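Local coordinates for protein hydrolase, isochorismatase family (Pseudomonas putida KT2440, PDB 4H17) that probably hydrolyses a small-molecule substrate, as a Rossmann-like hydrolase of the isochorismatase family, at residues T7-R10 / D15-P18; G73-G76 / D80-G83; A58-G63 / E96-I101; P106-F109 / K113-E116; S136-V141 / Q177-V182. All coordinates share one frame; numbering follows the deposited sequence. Where two conformers were deposited one is given.

Interaction 1: T7-R10 / D15-P18; sequences TMFR and DYPP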
loop_
_atom_site.group_PDB
_atom_site.type_symbol
_atom_site.label_atom_id
_atom_site.label_comp_id
_atom_site.label_asym_id
_atom_site.label_seq_id
_atom_site.Cartn_x
_atom_site.Cartn_y
_atom_site.Cartn_z
ATOM N N THR A 7 17.260 -2.579 -2.483
ATOM C CA THR A 7 15.968 -2.566 -1.804
ATOM C C THR A 7 16.185 -1.811 -0.511
ATOM O O THR A 7 17.309 -1.791 -0.001
ATOM C CB THR A 7 15.444 -3.976 -1.469
ATOM O OG1 THR A 7 16.418 -4.659 -0.660
ATOM C CG2 THR A 7 15.164 -4.803 -2.726
HETATM N N MSE A 8 15.138 -1.188 -0.004
HETATM C CA MSE A 8 15.178 -0.591 1.343
HETATM C C MSE A 8 15.617 -1.646 2.341
HETATM O O MSE A 8 16.373 -1.373 3.255
HETATM C CB MSE A 8 13.825 0.020 1.693
HETATM C CG MSE A 8 13.888 0.868 2.959
HETATM SE SE MSE A 8 15.131 2.410 2.719
HETATM C CE MSE A 8 14.592 2.551 0.859
ATOM N N PHE A 9 15.136 -2.876 2.203
ATOM C CA PHE A 9 15.581 -3.961 3.066
ATOM C C PHE A 9 17.111 -4.091 3.114
ATOM O O PHE A 9 17.701 -4.118 4.190
ATOM C CB PHE A 9 14.998 -5.293 2.592
ATOM C CG PHE A 9 13.536 -5.532 2.959
ATOM C CD1 PHE A 9 13.106 -5.606 4.276
ATOM C CD2 PHE A 9 12.597 -5.775 1.970
ATOM C CE1 PHE A 9 11.781 -5.836 4.585
ATOM C CE2 PHE A 9 11.275 -6.064 2.265
ATOM C CZ PHE A 9 10.855 -6.089 3.600
ATOM N N ARG A 10 17.747 -4.174 1.956
ATOM C CA ARG A 10 19.182 -4.394 1.926
ATOM C C ARG A 10 19.945 -3.155 2.354
ATOM O O ARG A 10 20.967 -3.253 3.034
ATOM C CB ARG A 10 19.630 -4.884 0.536
ATOM C CG ARG A 10 18.999 -6.230 0.161
ATOM C CD ARG A 10 19.790 -7.483 0.425
ATOM N NE ARG A 10 20.768 -7.825 -0.610
ATOM C CZ ARG A 10 21.100 -9.083 -0.930
ATOM N NH1 ARG A 10 20.502 -10.118 -0.349
ATOM N NH2 ARG A 10 22.019 -9.318 -1.864
ATOM N N ASP A 15 16.735 -6.982 5.615
ATOM C CA ASP A 15 16.310 -8.127 4.802
ATOM C C ASP A 15 16.233 -9.398 5.657
ATOM O O ASP A 15 17.136 -9.672 6.438
ATOM C CB ASP A 15 17.201 -8.302 3.546
ATOM C CG ASP A 15 18.696 -8.209 3.824
ATOM O OD1 ASP A 15 19.150 -7.220 4.442
ATOM O OD2 ASP A 15 19.436 -9.111 3.374
ATOM N N TYR A 16 15.134 -10.142 5.522
ATOM C CA TYR A 16 14.950 -11.421 6.194
ATOM C C TYR A 16 14.819 -12.491 5.108
ATOM O O TYR A 16 14.529 -12.171 3.974
ATOM C CB TYR A 16 13.715 -11.433 7.128
ATOM C CG TYR A 16 12.409 -10.827 6.588
ATOM C CD1 TYR A 16 11.527 -11.572 5.789
ATOM C CD2 TYR A 16 12.011 -9.529 6.937
ATOM C CE1 TYR A 16 10.331 -11.037 5.342
ATOM C CE2 TYR A 16 10.804 -9.000 6.483
ATOM C CZ TYR A 16 9.962 -9.752 5.684
ATOM O OH TYR A 16 8.734 -9.237 5.235
ATOM N N PRO A 17 15.072 -13.760 5.453
ATOM C CA PRO A 17 14.847 -14.831 4.488
ATOM C C PRO A 17 13.372 -15.074 4.144
ATOM O O PRO A 17 12.497 -14.782 4.954
ATOM C CB PRO A 17 15.390 -16.078 5.186
ATOM C CG PRO A 17 16.128 -15.598 6.376
ATOM C CD PRO A 17 15.562 -14.266 6.743
ATOM N N PRO A 18 13.107 -15.637 2.959
ATOM C CA PRO A 18 11.733 -16.042 2.694
ATOM C C PRO A 18 11.247 -17.099 3.657
ATOM O O PRO A 18 12.030 -17.872 4.225
ATOM C CB PRO A 18 11.761 -16.562 1.265
ATOM C CG PRO A 18 13.212 -16.782 0.945
ATOM C CD PRO A 18 13.953 -15.782 1.764
HETATM O O HOH W 1 18.431 -10.633 1.101
#
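Phe9 and Asp15 bring their backbones to 4.6 Å between CA atoms, and Asp15 N reaches back to Phe9 O in a weak hydrogen bond, bent to 128° at the hydrogen. This closes a short chain reversal just behind the first helix, 8-12. The start of that helix is capped by Thr7, whose OG1 accepts from Arg10 N at 3.0 Å. Against this turn the side chains of Phe9 and Tyr16 lean together. Their rings are 5.4 Å apart at the centroids with planes at 74°, an oblique meeting in which Phe9 CE1 lies 3.8 Å from Tyr16 CE2. Tyr16 has its CG between the backbone N and the carbonyl carbon (chi1 45°), and the ring runs from there to a hydroxyl bonded to Cys151 N. The charged pair on the outer side is looser. Arg10 bends at both chi2 and chi3, passing its CD 3.4 Å from Asp15 OD2, while NH1 stays too far away for a salt bridge. A water fills that gap in the plane of the guanidinium, accepting from Arg10 NH1 at 2.6 Å and donating to Asp15 OD2 at 2.9 Å. The whole illustrates an N-capped short helix followed by a turn that brings Asp15 and Tyr16 back against its first residues, laid beside helix 172-186 and strand 189-191, at one border of the Rossmann-like sheet.

Interaction 2: G73-G76 / D80-G83; sequences GTVG and DPQG. With SO4 (sulfate ion), chain E.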
loop_
_atom_site.group_PDB
_atom_site.type_symbol
_atom_site.label_atom_id
_atom_site.label_comp_id
_atom_site.label_asym_id
_atom_site.label_seq_id
_atom_site.Cartn_x
_atom_site.Cartn_y
_atom_site.Cartn_z
ATOM N N GLY A 73 -18.847 -8.035 1.731
ATOM C CA GLY A 73 -19.761 -7.779 0.605
ATOM C C GLY A 73 -21.069 -7.093 0.932
ATOM O O GLY A 73 -21.381 -6.728 2.094
ATOM N N THR A 74 -21.864 -6.973 -0.119
ATOM C CA THR A 74 -23.154 -6.323 -0.045
ATOM C C THR A 74 -24.189 -7.258 -0.676
ATOM O O THR A 74 -23.993 -7.712 -1.757
ATOM C CB THR A 74 -23.114 -4.980 -0.811
ATOM O OG1 THR A 74 -22.097 -4.117 -0.274
ATOM C CG2 THR A 74 -24.403 -4.232 -0.722
ATOM N N VAL A 75 -25.283 -7.509 0.042
ATOM C CA VAL A 75 -26.412 -8.256 -0.477
ATOM C C VAL A 75 -26.910 -7.529 -1.717
ATOM O O VAL A 75 -27.204 -6.310 -1.717
ATOM C CB VAL A 75 -27.536 -8.412 0.546
ATOM C CG1 VAL A 75 -28.752 -9.024 -0.132
ATOM C CG2 VAL A 75 -27.043 -9.257 1.710
ATOM N N GLY A 76 -27.004 -8.287 -2.796
ATOM C CA GLY A 76 -27.364 -7.762 -4.116
ATOM C C GLY A 76 -26.297 -6.974 -4.841
ATOM O O GLY A 76 -26.530 -6.444 -5.914
ATOM N N ASP A 80 -21.437 -10.231 -3.268
ATOM C CA ASP A 80 -22.708 -10.548 -2.648
ATOM C C ASP A 80 -22.663 -11.848 -1.816
ATOM O O ASP A 80 -22.523 -12.926 -2.381
ATOM C CB ASP A 80 -23.707 -10.707 -3.775
ATOM C CG ASP A 80 -25.108 -10.953 -3.308
ATOM O OD1 ASP A 80 -25.360 -11.082 -2.106
ATOM O OD2 ASP A 80 -25.967 -11.061 -4.217
ATOM N N PRO A 81 -22.886 -11.763 -0.497
ATOM C CA PRO A 81 -22.766 -12.960 0.299
ATOM C C PRO A 81 -23.963 -13.896 0.186
ATOM O O PRO A 81 -23.884 -15.028 0.639
ATOM C CB PRO A 81 -22.600 -12.429 1.691
ATOM C CG PRO A 81 -23.400 -11.137 1.687
ATOM C CD PRO A 81 -23.123 -10.565 0.327
ATOM N N GLN A 82 -25.010 -13.452 -0.453
ATOM C CA GLN A 82 -26.176 -14.298 -0.743
ATOM C C GLN A 82 -26.224 -14.677 -2.230
ATOM O O GLN A 82 -27.248 -15.172 -2.705
ATOM C CB GLN A 82 -27.447 -13.550 -0.390
ATOM C CG GLN A 82 -27.612 -13.317 1.099
ATOM C CD GLN A 82 -28.904 -12.652 1.535
ATOM O OE1 GLN A 82 -29.806 -12.399 0.742
ATOM N NE2 GLN A 82 -28.991 -12.354 2.838
ATOM N N GLY A 83 -25.141 -14.442 -2.961
ATOM C CA GLY A 83 -25.101 -14.698 -4.414
ATOM C C GLY A 83 -23.799 -15.340 -4.790
ATOM O O GLY A 83 -22.960 -15.547 -3.945
HETATM S S SO4 E . -17.001 -5.188 0.592
HETATM O O1 SO4 E . -15.864 -4.233 0.323
HETATM O O2 SO4 E . -18.247 -4.356 0.535
HETATM O O3 SO4 E . -16.812 -5.977 1.762
HETATM O O4 SO4 E . -17.061 -6.019 -0.638
#
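Asp80 and Thr74 meet backbone to backbone: Asp80 CA directs a CH...O contact at Thr74 O, 3.2 Å away. Polar interactions are otherwise mostly internal to one side. Asp80 OD1 accepts at 2.9 Å from Gln82 N, two residues on, and so forms an Asx turn, with the donor above the carboxylate plane; Gly83 N bonds Asp80 O and closes a type I beta turn over the same residues. The CG of Asp80 lies anti to its N (chi1 -176°), placing the carboxylate beside Val75 CA and Gly76 N. The apolar pair is Val75 CG2 and Pro81 CG, 4.1 Å apart. Val75 CG1 makes van der Waals packing against the amide, 3.6 Å from Gln82 OE1, the extended Gln82 side chain crossing that of Val75 at a slant. At the far end Gly73 N donates to sulfate O3 at 2.9 Å; the sulfate is also held by His71, Arg104 and Arg14 of the second subunit. The contact folds an exposed part of the long loop that leaves strand 66-71 and leads to its neighbour, strand 99-103.

Interaction 3: A58-G63 / E96-I101; sequences AARKSG and EGEIVI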
loop_
_atom_site.group_PDB
_atom_site.type_symbol
_atom_site.label_atom_id
_atom_site.label_comp_id
_atom_site.label_asym_id
_atom_site.label_seq_id
_atom_site.Cartn_x
_atom_site.Cartn_y
_atom_site.Cartn_z
ATOM N N ALA A 58 -0.186 -28.220 -0.185
ATOM C CA ALA A 58 1.071 -28.327 0.575
ATOM C C ALA A 58 0.913 -27.995 2.043
ATOM O O ALA A 58 1.456 -28.684 2.881
ATOM C CB ALA A 58 2.176 -27.498 -0.061
ATOM N N ALA A 59 0.189 -26.926 2.343
ATOM C CA ALA A 59 -0.105 -26.577 3.709
ATOM C C ALA A 59 -0.896 -27.644 4.454
ATOM O O ALA A 59 -0.631 -27.907 5.624
ATOM C CB ALA A 59 -0.849 -25.250 3.756
ATOM N N ARG A 60 -1.875 -28.244 3.791
ATOM C CA ARG A 60 -2.684 -29.273 4.395
ATOM C C ARG A 60 -1.868 -30.540 4.623
ATOM O O ARG A 60 -1.969 -31.146 5.681
ATOM C CB ARG A 60 -3.934 -29.520 3.569
ATOM C CG ARG A 60 -4.893 -28.334 3.635
ATOM C CD ARG A 60 -5.958 -28.395 2.580
ATOM N NE ARG A 60 -6.957 -27.364 2.768
ATOM C CZ ARG A 60 -7.895 -27.022 1.889
ATOM N NH1 ARG A 60 -8.003 -27.636 0.705
ATOM N NH2 ARG A 60 -8.731 -26.040 2.179
ATOM N N LYS A 61 -1.019 -30.872 3.665
ATOM C CA LYS A 61 -0.214 -32.089 3.793
ATOM C C LYS A 61 0.738 -31.974 4.997
ATOM O O LYS A 61 1.058 -32.987 5.633
ATOM C CB LYS A 61 0.539 -32.382 2.489
ATOM C CG LYS A 61 -0.333 -32.973 1.380
ATOM C CD LYS A 61 0.377 -32.926 0.032
ATOM C CE LYS A 61 -0.341 -33.654 -1.087
ATOM N NZ LYS A 61 0.187 -35.007 -1.410
ATOM N N SER A 62 1.178 -30.746 5.257
ATOM C CA SER A 62 2.180 -30.393 6.254
ATOM C C SER A 62 1.558 -29.985 7.587
ATOM O O SER A 62 2.284 -29.719 8.532
ATOM C CB SER A 62 3.013 -29.212 5.717
ATOM O OG SER A 62 3.929 -29.638 4.729
ATOM N N GLY A 63 0.238 -29.918 7.662
ATOM C CA GLY A 63 -0.450 -29.521 8.903
ATOM C C GLY A 63 -0.278 -28.084 9.358
ATOM O O GLY A 63 -0.279 -27.803 10.569
ATOM N N GLU A 96 -12.544 -28.234 7.403
ATOM C CA GLU A 96 -12.694 -28.209 8.853
ATOM C C GLU A 96 -11.354 -27.985 9.537
ATOM O O GLU A 96 -10.396 -28.627 9.188
ATOM C CB GLU A 96 -13.300 -29.535 9.348
ATOM C CG GLU A 96 -13.646 -29.553 10.829
ATOM C CD GLU A 96 -14.353 -30.833 11.229
ATOM O OE1 GLU A 96 -15.513 -31.013 10.787
ATOM O OE2 GLU A 96 -13.744 -31.657 11.946
ATOM N N GLY A 97 -11.313 -27.082 10.525
ATOM C CA GLY A 97 -10.084 -26.757 11.247
ATOM C C GLY A 97 -9.366 -25.516 10.742
ATOM O O GLY A 97 -8.410 -25.025 11.385
ATOM N N GLU A 98 -9.763 -25.045 9.564
ATOM C CA GLU A 98 -9.165 -23.872 8.979
ATOM C C GLU A 98 -9.903 -22.630 9.392
ATOM O O GLU A 98 -11.076 -22.662 9.682
ATOM C CB GLU A 98 -9.076 -24.022 7.485
ATOM C CG GLU A 98 -8.225 -25.232 7.110
ATOM C CD GLU A 98 -8.160 -25.539 5.634
ATOM O OE1 GLU A 98 -8.822 -24.842 4.819
ATOM O OE2 GLU A 98 -7.458 -26.517 5.303
ATOM N N ILE A 99 -9.163 -21.552 9.499
ATOM C CA ILE A 99 -9.717 -20.273 9.967
ATOM C C ILE A 99 -10.316 -19.499 8.784
ATOM O O ILE A 99 -9.731 -19.444 7.698
ATOM C CB ILE A 99 -8.600 -19.476 10.630
ATOM C CG1 ILE A 99 -8.154 -20.202 11.886
ATOM C CG2 ILE A 99 -8.973 -18.041 10.847
ATOM C CD1 ILE A 99 -6.753 -19.897 12.275
ATOM N N VAL A 100 -11.480 -18.871 9.004
ATOM C CA VAL A 100 -12.163 -18.119 7.948
ATOM C C VAL A 100 -12.687 -16.819 8.519
ATOM O O VAL A 100 -13.422 -16.829 9.504
ATOM C CB VAL A 100 -13.330 -18.923 7.309
ATOM C CG1 VAL A 100 -13.887 -18.201 6.090
ATOM C CG2 VAL A 100 -12.898 -20.296 6.852
ATOM N N ILE A 101 -12.282 -15.719 7.916
ATOM C CA ILE A 101 -12.776 -14.430 8.325
ATOM C C ILE A 101 -13.384 -13.625 7.211
ATOM O O ILE A 101 -13.092 -13.806 5.998
ATOM C CB ILE A 101 -11.676 -13.617 9.015
ATOM C CG1 ILE A 101 -10.482 -13.398 8.082
ATOM C CG2 ILE A 101 -11.235 -14.305 10.321
ATOM C CD1 ILE A 101 -9.495 -12.412 8.641
#
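Arg60 meets Glu98 side-on, their side chains crossing at about a right angle while the guanidinium and carboxylate planes stay only 20° apart. Arg60 NE donates to Glu98 OE2 at 2.7 Å and NH2 of Arg60 to OE1 of Glu98 at 2.9 Å, so each nitrogen has its own oxygen. Both oxygens use their syn lone pairs. The NH2 bond is nearly straight at 169° and in the guanidinium plane, whereas OE2 is tilted somewhat from it. Arg60 is extended from CG to NE, carrying its charge away from the helix, and Glu98 is extended beyond CG to meet it. Further bonds fix the two groups: Glu98 OE1 also accepts from His68 NE2 and Leu95 N, and Arg60 NH2 donates to Glu93 O. Gly63 ends the helix in a Schellman motif just beyond. What results is a bidentate salt bridge joining the last turn of helix 45-61 to the residues leading into strand 99-103, one of the two border strands of the chain's parallel Rossmann-like sheet.

Interaction 4: P106-F109 / K113-E116; sequences PNAF and KLHE. With SO4 (sulfate ion), chain D.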
loop_
_atom_site.group_PDB
_atom_site.type_symbol
_atom_site.label_atom_id
_atom_site.label_comp_id
_atom_site.label_asym_id
_atom_site.label_seq_id
_atom_site.Cartn_x
_atom_site.Cartn_y
_atom_site.Cartn_z
ATOM N N PRO A 106 -9.854 -3.070 2.907
ATOM C CA PRO A 106 -8.688 -3.723 2.265
ATOM C C PRO A 106 -7.688 -4.295 3.278
ATOM O O PRO A 106 -7.170 -5.367 3.070
ATOM C CB PRO A 106 -8.076 -2.607 1.404
ATOM C CG PRO A 106 -9.242 -1.729 1.065
ATOM C CD PRO A 106 -10.121 -1.742 2.305
ATOM N N ASN A 107 -7.487 -3.593 4.390
ATOM C CA ASN A 107 -6.735 -4.073 5.524
ATOM C C ASN A 107 -7.510 -5.188 6.248
ATOM O O ASN A 107 -8.467 -4.932 6.965
ATOM C CB ASN A 107 -6.490 -2.902 6.481
ATOM C CG ASN A 107 -5.883 -3.325 7.797
ATOM O OD1 ASN A 107 -5.425 -4.485 7.950
ATOM N ND2 ASN A 107 -5.914 -2.441 8.758
ATOM N N ALA A 108 -7.020 -6.428 6.104
ATOM C CA ALA A 108 -7.711 -7.571 6.680
ATOM C C ALA A 108 -7.645 -7.674 8.206
ATOM O O ALA A 108 -8.345 -8.509 8.791
ATOM C CB ALA A 108 -7.251 -8.889 6.054
ATOM N N PHE A 109 -6.815 -6.836 8.846
ATOM C CA PHE A 109 -6.811 -6.737 10.327
ATOM C C PHE A 109 -7.977 -5.955 10.912
ATOM O O PHE A 109 -8.367 -6.185 12.068
ATOM C CB PHE A 109 -5.500 -6.120 10.801
ATOM C CG PHE A 109 -4.290 -6.993 10.547
ATOM C CD1 PHE A 109 -3.590 -6.873 9.355
ATOM C CD2 PHE A 109 -3.845 -7.909 11.492
ATOM C CE1 PHE A 109 -2.485 -7.623 9.117
ATOM C CE2 PHE A 109 -2.753 -8.721 11.223
ATOM C CZ PHE A 109 -2.057 -8.544 10.052
ATOM N N LYS A 113 -10.040 -9.271 14.254
ATOM C CA LYS A 113 -9.232 -10.072 15.190
ATOM C C LYS A 113 -8.165 -10.952 14.515
ATOM O O LYS A 113 -7.626 -11.912 15.119
ATOM C CB LYS A 113 -10.119 -10.906 16.114
ATOM C CG LYS A 113 -10.801 -10.038 17.154
ATOM C CD LYS A 113 -11.635 -10.825 18.155
ATOM C CE LYS A 113 -11.957 -9.978 19.379
ATOM N NZ LYS A 113 -12.609 -8.686 19.027
ATOM N N LEU A 114 -7.844 -10.636 13.251
ATOM C CA LEU A 114 -6.739 -11.316 12.588
ATOM C C LEU A 114 -5.453 -11.231 13.403
ATOM O O LEU A 114 -4.714 -12.223 13.504
ATOM C CB LEU A 114 -6.531 -10.769 11.167
ATOM C CG LEU A 114 -5.355 -11.347 10.376
ATOM C CD1 LEU A 114 -5.411 -12.853 10.211
ATOM C CD2 LEU A 114 -5.224 -10.672 9.000
ATOM N N HIS A 115 -5.203 -10.100 14.041
ATOM C CA HIS A 115 -4.002 -9.985 14.881
ATOM C C HIS A 115 -3.976 -11.009 16.039
ATOM O O HIS A 115 -2.999 -11.764 16.188
ATOM C CB HIS A 115 -3.832 -8.560 15.380
ATOM C CG HIS A 115 -2.505 -8.343 16.016
ATOM N ND1 HIS A 115 -2.304 -7.460 17.048
ATOM C CD2 HIS A 115 -1.308 -8.911 15.761
ATOM C CE1 HIS A 115 -1.031 -7.499 17.411
ATOM N NE2 HIS A 115 -0.402 -8.369 16.644
ATOM N N GLU A 116 -5.075 -11.090 16.788
ATOM C CA GLU A 116 -5.215 -12.001 17.921
ATOM C C GLU A 116 -5.025 -13.426 17.430
ATOM O O GLU A 116 -4.339 -14.231 18.069
ATOM C CB GLU A 116 -6.632 -11.815 18.526
ATOM C CG GLU A 116 -7.044 -12.651 19.741
ATOM C CD GLU A 116 -8.398 -12.225 20.320
ATOM O OE1 GLU A 116 -8.987 -11.230 19.835
ATOM O OE2 GLU A 116 -8.873 -12.865 21.278
HETATM S S SO4 D . -6.087 -2.514 12.678
HETATM O O1 SO4 D . -7.112 -1.574 12.196
HETATM O O2 SO4 D . -5.259 -2.839 11.527
HETATM O O3 SO4 D . -6.764 -3.726 13.170
HETATM O O4 SO4 D . -5.264 -1.852 13.747
HETATM O O HOH W 2 -6.752 -7.581 13.836
#
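Phe109 and Leu114 pack where a loop with an Asx turn runs into helix 114-121 of the Rossmann-like fold. The turn forms as Asn107 OD1 accepts from Phe109 N at 2.9 Å, the donor standing above the carbonyl plane, while Asn107 ND2 donates to a bound sulfate and to Asp146 of the second subunit. From Phe109 CB, 3.4 Å from sulfate O2, the side chain leaves the polar site, its CG anti to the carbonyl carbon (chi1 -67°). CG is the first ring atom under the Leu114 methyl CD2. On one flank CD2 of Phe109 lies 3.6 Å from His115 N, an approach at the ring edge, and next to it CE2 touches Leu114 CG at 3.8 Å. CD1, CE1 and CZ complete the circle beneath Leu114 CD2, which stands over the ring centre, 3.8 Å away and 6° off the normal, in a textbook CH-pi contact. Tyr147 meets this ring too and stacks on His115. One water links the backbones: lying in the plane of the Phe109 ring, it donates to Phe109 O at 2.8 Å and accepts from His115 N at 3.0 Å.

Interaction 5: S136-V141 / Q177-V182; sequences SVSTTV and QCEMAV. With SO4 (sulfate ion), chain C.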
loop_
_atom_site.group_PDB
_atom_site.type_symbol
_atom_site.label_atom_id
_atom_site.label_comp_id
_atom_site.label_asym_id
_atom_site.label_seq_id
_atom_site.Cartn_x
_atom_site.Cartn_y
_atom_site.Cartn_z
ATOM N N SER A 136 -6.386 -5.253 -1.483
ATOM C CA SER A 136 -6.409 -5.966 -0.184
ATOM C C SER A 136 -5.073 -6.659 0.183
ATOM O O SER A 136 -4.691 -6.688 1.345
ATOM C CB SER A 136 -7.547 -7.012 -0.061
ATOM O OG SER A 136 -8.810 -6.390 0.122
ATOM N N VAL A 137 -4.347 -7.153 -0.811
ATOM C CA VAL A 137 -3.112 -7.891 -0.538
ATOM C C VAL A 137 -2.033 -6.898 -0.071
ATOM O O VAL A 137 -1.511 -7.022 1.033
ATOM C CB VAL A 137 -2.644 -8.688 -1.765
ATOM C CG1 VAL A 137 -1.314 -9.333 -1.501
ATOM C CG2 VAL A 137 -3.642 -9.786 -2.139
ATOM N N SER A 138 -1.782 -5.895 -0.921
ATOM C CA SER A 138 -0.820 -4.841 -0.598
ATOM C C SER A 138 -1.122 -4.213 0.754
ATOM O O SER A 138 -0.208 -4.068 1.618
ATOM C CB SER A 138 -0.812 -3.767 -1.693
ATOM O OG SER A 138 0.156 -2.790 -1.345
ATOM N N THR A 139 -2.390 -3.895 1.002
ATOM C CA THR A 139 -2.758 -3.219 2.246
ATOM C C THR A 139 -2.523 -4.126 3.448
ATOM O O THR A 139 -1.949 -3.696 4.454
ATOM C CB THR A 139 -4.185 -2.752 2.223
ATOM O OG1 THR A 139 -4.402 -1.957 1.074
ATOM C CG2 THR A 139 -4.510 -1.977 3.487
ATOM N N THR A 140 -2.919 -5.400 3.329
ATOM C CA THR A 140 -2.788 -6.335 4.443
ATOM C C THR A 140 -1.313 -6.642 4.766
ATOM O O THR A 140 -0.943 -6.656 5.916
ATOM C CB THR A 140 -3.646 -7.595 4.187
ATOM O OG1 THR A 140 -5.024 -7.187 4.118
ATOM C CG2 THR A 140 -3.432 -8.588 5.292
ATOM N N VAL A 141 -0.502 -6.762 3.725
ATOM C CA VAL A 141 0.916 -7.040 3.891
ATOM C C VAL A 141 1.539 -5.840 4.568
ATOM O O VAL A 141 2.355 -5.978 5.470
ATOM C CB VAL A 141 1.567 -7.338 2.535
ATOM C CG1 VAL A 141 3.094 -7.336 2.600
ATOM C CG2 VAL A 141 1.090 -8.704 2.036
ATOM N N GLN A 177 3.434 -6.307 -11.668
ATOM C CA GLN A 177 4.900 -6.262 -11.609
ATOM C C GLN A 177 5.357 -5.080 -10.782
ATOM O O GLN A 177 6.239 -5.217 -9.966
ATOM C CB GLN A 177 5.529 -6.184 -13.000
ATOM N N CYS A 178 4.739 -3.917 -10.993
ATOM C CA CYS A 178 5.110 -2.766 -10.191
ATOM C C CYS A 178 4.822 -3.021 -8.717
ATOM O O CYS A 178 5.659 -2.745 -7.847
ATOM C CB CYS A 178 4.422 -1.499 -10.722
ATOM S SG CYS A 178 5.053 -0.926 -12.347
ATOM N N GLU A 179 3.660 -3.580 -8.386
ATOM C CA GLU A 179 3.362 -3.822 -6.985
ATOM C C GLU A 179 4.258 -4.881 -6.370
ATOM O O GLU A 179 4.601 -4.749 -5.212
ATOM C CB GLU A 179 1.904 -4.085 -6.706
ATOM C CG GLU A 179 1.528 -3.696 -5.228
ATOM C CD GLU A 179 1.524 -2.187 -4.872
ATOM O OE1 GLU A 179 1.676 -1.321 -5.772
ATOM O OE2 GLU A 179 1.374 -1.830 -3.657
HETATM N N MSE A 180 4.708 -5.857 -7.163
HETATM C CA MSE A 180 5.624 -6.883 -6.671
HETATM C C MSE A 180 6.966 -6.231 -6.391
HETATM O O MSE A 180 7.576 -6.519 -5.361
HETATM C CB MSE A 180 5.806 -8.114 -7.577
HETATM C CG MSE A 180 4.600 -9.064 -7.762
HETATM SE SE MSE A 180 3.736 -9.531 -6.080
HETATM C CE MSE A 180 2.294 -8.240 -6.100
ATOM N N ALA A 181 7.398 -5.311 -7.242
ATOM C CA ALA A 181 8.647 -4.574 -7.021
ATOM C C ALA A 181 8.563 -3.719 -5.740
ATOM O O ALA A 181 9.522 -3.658 -4.948
ATOM C CB ALA A 181 9.006 -3.724 -8.239
ATOM N N VAL A 182 7.423 -3.057 -5.573
ATOM C CA VAL A 182 7.122 -2.205 -4.398
ATOM C C VAL A 182 7.133 -3.034 -3.099
ATOM O O VAL A 182 7.773 -2.675 -2.112
ATOM C CB VAL A 182 5.772 -1.473 -4.613
ATOM C CG1 VAL A 182 5.158 -0.964 -3.313
ATOM C CG2 VAL A 182 5.934 -0.370 -5.651
HETATM S S SO4 C . -9.813 -5.955 -3.220
HETATM O O1 SO4 C . -10.296 -6.541 -1.951
HETATM O O2 SO4 C . -8.389 -6.125 -3.364
HETATM O O3 SO4 C . -10.084 -4.499 -3.161
HETATM O O4 SO4 C . -10.563 -6.444 -4.391
#
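Glu179 OE2 is gripped by Ser138 OG, which donates to it at 2.8 Å, and by Arg142 NH2 in a salt bridge, a buried polar link between helices 133-146 and 172-186 of the Rossmann-like fold. The serine hydroxyl arrives on the anti side of the carboxylate, 18° out of its plane. Its OG lies anti to the backbone N (chi1 -179°), aimed at the other helix, and it also accepts from Arg142 NE, so the arginine braces both members of the pair. In Glu179 a bend at chi2 turns the carboxylate toward Ser138. The backbones stay 7.7 Å apart between the CA atoms of Ser138 and Glu179, and within the two segments this is the one direct side-chain contact. Glu179 OE1 comes close to its counterpart in the second subunit, which may raise the affinity of one of them for a proton. Two residues earlier, Ser136 faces a different site: its N donates to sulfate O2 at 2.9 Å, and its OG to sulfate O1 at 2.6 Å. Lys103 and, weakly, Asp30 also bond that OG, consistent with the pocket of isochorismatase-like hydrolases. Behind it, Ser136 O takes two donors, Thr140 N at 3.0 Å and Thr140 OG1 at 2.8 Å, the hydroxyl tilted 20° from the carbonyl plane.

From the N terminus, interaction 1 closes a short loop, with four residues between its segments, ahead of the first strand. Interaction 3 then closes a much longer loop, from helix 45-61 to strand 99-103, and interaction 2 is nested inside it as a small loop at the far side of the chain, its centre about 40 Å from that of interaction 1. Interaction 4 follows in series, carrying strand 99-103 into helix 114-121, with Ile101 of interaction 3, in the conformer given, packing on Ala108 and Leu114. Interaction 5 joins two later helices and touches interaction 4 through Thr140 OG1, probably hydrogen-bonded to Ala108 N. No contacts cross; interactions 1, 2, 4 and 5 all reach the second subunit.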